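Local coordinates for protein alcohol oxidase (Myceliophthora thermophila, PDB 6F74) that binds FAD and, as a VAO-type flavoprotein, probably uses molecular oxygen to oxidise an alcohol or related substrate, at residues K186-A191 and G201-I206; V260-I265 and T274-E279. All coordinates share one frame; numbering follows the deposited sequence.

Interactions 1 and 2 belong to the same antiparallel sheet of the FAD-binding domain, with centres about 12 Å apart, but differ in burial and chemistry. Interaction 1 is a surface contact: the loop 186-191 is fastened to residues 201-203 at the approach to strand 203-208 mainly through backbone carbonyls, with one serine hydroxyl and a small apolar touch. Interaction 2 is buried, pairing 260-265 with 274-279 in a true beta hairpin; side-chain carboxylate, amide and hydroxyl groups add to its backbone bonds on one face, and apolar side chains pack on the other. The two meet where the 186-191 loop reaches E262, while the side chain of I265 lies about 7 Å from the bound FAD.

Interaction 1. Residues K186-A191 and G201-I206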
loop_
_atom_site.group_PDB
_atom_site.type_symbol
_atom_site.label_atom_id
_atom_site.label_comp_id
_atom_site.label_asym_id
_atom_site.label_seq_id
_atom_site.Cartn_x
_atom_site.Cartn_y
_atom_site.Cartn_z
ATOM N N LYS A 186 -7.313 -8.872 26.270
ATOM C CA LYS A 186 -6.573 -8.077 27.271
ATOM C C LYS A 186 -5.114 -8.536 27.363
ATOM O O LYS A 186 -4.195 -7.729 27.525
ATOM C CB LYS A 186 -7.243 -8.129 28.649
ATOM C CG LYS A 186 -6.553 -7.249 29.686
ATOM C CD LYS A 186 -7.236 -7.291 31.061
ATOM C CE LYS A 186 -6.497 -8.210 32.033
ATOM N NZ LYS A 186 -7.126 -8.451 33.380
ATOM N N LYS A 187 -4.917 -9.844 27.239
ATOM C CA LYS A 187 -3.583 -10.450 27.220
ATOM C C LYS A 187 -3.550 -11.380 26.011
ATOM O O LYS A 187 -4.436 -12.210 25.837
ATOM C CB LYS A 187 -3.337 -11.207 28.530
ATOM C CG LYS A 187 -3.330 -10.385 29.836
ATOM C CD LYS A 187 -3.365 -11.375 31.014
ATOM C CE LYS A 187 -3.305 -10.726 32.384
ATOM N NZ LYS A 187 -2.220 -9.723 32.535
ATOM N N TYR A 188 -2.572 -11.181 25.132
ATOM C CA TYR A 188 -2.427 -12.052 23.956
ATOM C C TYR A 188 -2.483 -13.534 24.326
ATOM O O TYR A 188 -1.715 -13.990 25.165
ATOM C CB TYR A 188 -1.094 -11.752 23.286
ATOM C CG TYR A 188 -0.612 -12.728 22.236
ATOM C CD1 TYR A 188 -1.428 -13.154 21.196
ATOM C CD2 TYR A 188 0.700 -13.190 22.272
ATOM C CE1 TYR A 188 -0.958 -14.030 20.227
ATOM C CE2 TYR A 188 1.184 -14.059 21.312
ATOM C CZ TYR A 188 0.370 -14.476 20.302
ATOM O OH TYR A 188 0.889 -15.353 19.375
ATOM N N THR A 189 -3.373 -14.258 23.642
ATOM C CA THR A 189 -3.590 -15.696 23.822
ATOM C C THR A 189 -3.431 -16.349 22.454
ATOM O O THR A 189 -4.202 -16.101 21.542
ATOM C CB THR A 189 -4.988 -15.988 24.394
ATOM O OG1 THR A 189 -5.154 -15.230 25.579
ATOM C CG2 THR A 189 -5.165 -17.487 24.725
ATOM N N SER A 190 -2.390 -17.171 22.335
ATOM C CA SER A 190 -1.981 -17.765 21.079
ATOM C C SER A 190 -2.749 -19.064 20.843
ATOM O O SER A 190 -2.973 -19.844 21.773
ATOM C CB SER A 190 -0.473 -18.031 21.076
ATOM O OG SER A 190 -0.111 -18.922 20.025
ATOM N N ALA A 191 -3.080 -19.304 19.573
ATOM C CA ALA A 191 -3.703 -20.536 19.126
ATOM C C ALA A 191 -2.911 -21.797 19.457
ATOM O O ALA A 191 -3.511 -22.857 19.627
ATOM C CB ALA A 191 -3.976 -20.464 17.624
ATOM N N GLY A 201 1.421 -8.261 26.425
ATOM C CA GLY A 201 0.481 -7.161 26.333
ATOM C C GLY A 201 -0.799 -7.600 25.673
ATOM O O GLY A 201 -1.024 -8.809 25.443
ATOM N N SER A 202 -1.648 -6.617 25.365
ATOM C CA SER A 202 -2.935 -6.884 24.746
ATOM C C SER A 202 -2.794 -7.215 23.255
ATOM O O SER A 202 -1.728 -7.010 22.643
ATOM C CB SER A 202 -3.877 -5.694 24.951
ATOM O OG SER A 202 -4.111 -5.412 26.321
ATOM N N ALA A 203 -3.875 -7.745 22.690
ATOM C CA ALA A 203 -3.929 -8.042 21.266
ATOM C C ALA A 203 -5.326 -7.909 20.676
ATOM O O ALA A 203 -6.314 -7.819 21.420
ATOM C CB ALA A 203 -3.363 -9.408 20.994
ATOM N N ILE A 204 -5.383 -7.862 19.334
ATOM C CA ILE A 204 -6.635 -8.018 18.612
ATOM C C ILE A 204 -6.543 -9.229 17.683
ATOM O O ILE A 204 -5.593 -9.349 16.894
ATOM C CB ILE A 204 -7.078 -6.726 17.888
ATOM C CG1 ILE A 204 -7.418 -5.655 18.931
ATOM C CG2 ILE A 204 -8.297 -7.003 17.022
ATOM C CD1 ILE A 204 -7.985 -4.331 18.417
ATOM N N HIS A 205 -7.523 -10.135 17.809
ATOM C CA HIS A 205 -7.698 -11.236 16.871
ATOM C C HIS A 205 -8.496 -10.711 15.695
ATOM O O HIS A 205 -9.701 -10.473 15.795
ATOM C CB HIS A 205 -8.404 -12.424 17.539
ATOM C CG HIS A 205 -8.440 -13.660 16.679
ATOM N ND1 HIS A 205 -9.118 -14.807 17.025
ATOM C CD2 HIS A 205 -7.962 -13.868 15.432
ATOM C CE1 HIS A 205 -8.998 -15.694 16.057
ATOM N NE2 HIS A 205 -8.305 -15.149 15.076
ATOM N N ILE A 206 -7.811 -10.480 14.581
ATOM C CA ILE A 206 -8.504 -10.054 13.384
ATOM C C ILE A 206 -8.895 -11.317 12.634
ATOM O O ILE A 206 -8.093 -11.841 11.863
ATOM C CB ILE A 206 -7.633 -9.136 12.517
ATOM C CG1 ILE A 206 -7.062 -7.990 13.367
ATOM C CG2 ILE A 206 -8.448 -8.587 11.350
ATOM C CD1 ILE A 206 -6.039 -7.118 12.640
#
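Where strand 179-185 ends, the connection to strand 203-208 is held by two hydrogen bonds, K186 with S202 and Y188 with G201. The hydroxyl of S202 donates to the carbonyl of K186, with OG and O 2.6 Å apart, and approaches tilted 33° from the carbonyl plane. The first torsion of S202 sets OG beside its own backbone nitrogen, where it can meet that oxygen; S202 CA adds a CA-H...O contact to K186 O at 3.2 Å. The second tie is between backbones: Y188 N lies 2.8 Å from G201 O, nearly straight at 168° and in the carbonyl plane. K187 CA sits 3.5 Å from the same G201 O, a weaker CA-H...O contact. Y188 has CG anti to the backbone nitrogen (chi1 167°), which carries the ring away from G201-I206 and leaves CB to make the apolar touch, 4.0 Å from A203 CB; the ring's OH bonds to E262. Beyond the two segments, A203 continues the backbone pairing with Q185 of strand 179-185, I204 bonds to I302 of strand 296-306, and L261 of strand 260-266 packs against both Y188 and A203.

Interaction 2. Residues V260-I265 and T274-E279; sequences VLEAQI and TANHCE
E262 OE1 is gripped by three groups. N276 ND2 donates to E262 OE1 across the hairpin at 3.1 Å (N-H...O angle 154°), while Y188 OH and S190 OG of the loop 186-191 also bond to it. The E262 and N276 side chains lie side by side and point the same way, yet their carboxylate and amide planes stand 65° apart: OE1 lies almost in the amide plane of N276 but is met from above its own carboxylate. N276 ND2 also bonds to N192 OD1, and N276 OD1 accepts from C278 N at 3.0 Å, an Asx turn at N276-C278. With an alanine in place of N276, E262 OE1 would probably lose one of its three partners and C278 N its side-chain acceptor, so the turn would be less firmly fixed. On the same face, Q264 bends at chi2 (-64°) to place NE2 2.7 Å from T274 OG1, and a water bridges Q264 OE1 to that hydroxyl. Between these pairs, A263 and A275 form a hydrogen-bonded antiparallel pair, both N-to-O distances being 2.9 Å. A275 CB, on the opposite face, meets I265 CD1 at 4.0 Å. Helix 281-287 covers that apolar side; strand 296-306 pairs along the other edge of 260-266, and the C278-C194 disulfide ties the chain just after strand 272-276 to the loop between strands 179-185 and 203-208.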
loop_
_atom_site.group_PDB
_atom_site.type_symbol
_atom_site.label_atom_id
_atom_site.label_comp_id
_atom_site.label_asym_id
_atom_site.label_seq_id
_atom_site.Cartn_x
_atom_site.Cartn_y
_atom_site.Cartn_z
ATOM N N VAL A 260 2.390 -8.231 13.822
ATOM C CA VAL A 260 1.789 -9.545 13.620
ATOM C C VAL A 260 2.423 -10.552 14.579
ATOM O O VAL A 260 3.616 -10.811 14.522
ATOM C CB VAL A 260 1.933 -10.033 12.160
ATOM C CG1 VAL A 260 1.216 -11.370 11.956
ATOM C CG2 VAL A 260 1.375 -9.012 11.180
ATOM N N LEU A 261 1.592 -11.118 15.448
ATOM C CA LEU A 261 2.020 -12.105 16.444
ATOM C C LEU A 261 1.899 -13.536 15.950
ATOM O O LEU A 261 2.712 -14.399 16.313
ATOM C CB LEU A 261 1.173 -11.952 17.690
ATOM C CG LEU A 261 1.418 -10.653 18.457
ATOM C CD1 LEU A 261 0.250 -10.374 19.393
ATOM C CD2 LEU A 261 2.775 -10.722 19.190
ATOM N N GLU A 262 0.849 -13.785 15.169
ATOM C CA GLU A 262 0.608 -15.058 14.517
ATOM C C GLU A 262 -0.450 -14.912 13.446
ATOM O O GLU A 262 -1.101 -13.854 13.343
ATOM C CB GLU A 262 0.173 -16.134 15.534
ATOM C CG GLU A 262 -1.125 -15.928 16.263
ATOM C CD GLU A 262 -1.335 -16.987 17.331
ATOM O OE1 GLU A 262 -0.442 -17.168 18.170
ATOM O OE2 GLU A 262 -2.384 -17.682 17.309
ATOM N N ALA A 263 -0.606 -15.972 12.649
ATOM C CA ALA A 263 -1.613 -16.020 11.597
ATOM C C ALA A 263 -2.136 -17.454 11.426
ATOM O O ALA A 263 -1.439 -18.414 11.728
ATOM C CB ALA A 263 -1.023 -15.508 10.280
ATOM N N GLN A 264 -3.358 -17.566 10.921
ATOM C CA GLN A 264 -3.859 -18.800 10.358
ATOM C C GLN A 264 -3.814 -18.592 8.854
ATOM O O GLN A 264 -4.223 -17.544 8.359
ATOM C CB GLN A 264 -5.288 -19.069 10.806
ATOM C CG GLN A 264 -5.480 -19.361 12.300
ATOM C CD GLN A 264 -4.785 -20.616 12.726
ATOM O OE1 GLN A 264 -4.980 -21.675 12.147
ATOM N NE2 GLN A 264 -3.962 -20.514 13.746
ATOM N N ILE A 265 -3.270 -19.594 8.156
ATOM C CA ILE A 265 -3.011 -19.519 6.739
ATOM C C ILE A 265 -3.374 -20.840 6.086
ATOM O O ILE A 265 -2.949 -21.902 6.570
ATOM C CB ILE A 265 -1.525 -19.229 6.448
ATOM C CG1 ILE A 265 -1.098 -17.907 7.106
ATOM C CG2 ILE A 265 -1.298 -19.128 4.947
ATOM C CD1 ILE A 265 0.373 -17.577 6.980
ATOM N N THR A 274 -1.020 -22.879 11.523
ATOM C CA THR A 274 -0.611 -21.743 12.336
ATOM C C THR A 274 0.793 -21.330 11.930
ATOM O O THR A 274 1.669 -22.188 11.706
ATOM C CB THR A 274 -0.662 -22.101 13.843
ATOM O OG1 THR A 274 -2.028 -22.377 14.178
ATOM C CG2 THR A 274 -0.186 -20.966 14.717
ATOM N N ALA A 275 0.995 -20.022 11.793
ATOM C CA ALA A 275 2.316 -19.459 11.554
ATOM C C ALA A 275 2.619 -18.459 12.663
ATOM O O ALA A 275 1.946 -17.422 12.776
ATOM C CB ALA A 275 2.390 -18.774 10.199
ATOM N N ASN A 276 3.613 -18.789 13.483
ATOM C CA ASN A 276 4.086 -17.882 14.519
ATOM C C ASN A 276 5.527 -18.245 14.928
ATOM O O ASN A 276 6.204 -19.021 14.226
ATOM C CB ASN A 276 3.064 -17.769 15.687
ATOM C CG ASN A 276 2.954 -19.006 16.555
ATOM O OD1 ASN A 276 3.741 -19.940 16.451
ATOM N ND2 ASN A 276 1.953 -19.008 17.436
ATOM N N HIS A 277 5.969 -17.728 16.067
ATOM C CA HIS A 277 7.344 -17.900 16.519
ATOM C C HIS A 277 7.672 -19.369 16.797
ATOM O O HIS A 277 8.831 -19.778 16.665
ATOM C CB HIS A 277 7.624 -17.028 17.769
ATOM C CG HIS A 277 7.311 -15.574 17.574
ATOM N ND1 HIS A 277 6.020 -15.081 17.529
ATOM C CD2 HIS A 277 8.123 -14.507 17.395
ATOM C CE1 HIS A 277 6.052 -13.777 17.311
ATOM N NE2 HIS A 277 7.317 -13.402 17.231
ATOM N N CYS A 278 6.649 -20.157 17.143
ATOM C CA CYS A 278 6.795 -21.560 17.507
ATOM C C CYS A 278 6.479 -22.530 16.394
ATOM O O CYS A 278 6.796 -23.709 16.508
ATOM C CB CYS A 278 5.858 -21.881 18.682
ATOM S SG CYS A 278 6.279 -21.002 20.190
ATOM N N GLU A 279 5.819 -22.076 15.333
ATOM C CA GLU A 279 5.294 -23.011 14.331
ATOM C C GLU A 279 5.350 -22.402 12.939
ATOM O O GLU A 279 4.950 -21.271 12.720
ATOM C CB GLU A 279 3.889 -23.436 14.722
ATOM C CG GLU A 279 3.395 -24.664 13.978
ATOM C CD GLU A 279 2.021 -25.147 14.476
ATOM O OE1 GLU A 279 1.563 -24.674 15.557
ATOM O OE2 GLU A 279 1.345 -25.918 13.752
HETATM O O HOH W 1 -4.696 -24.017 13.355
#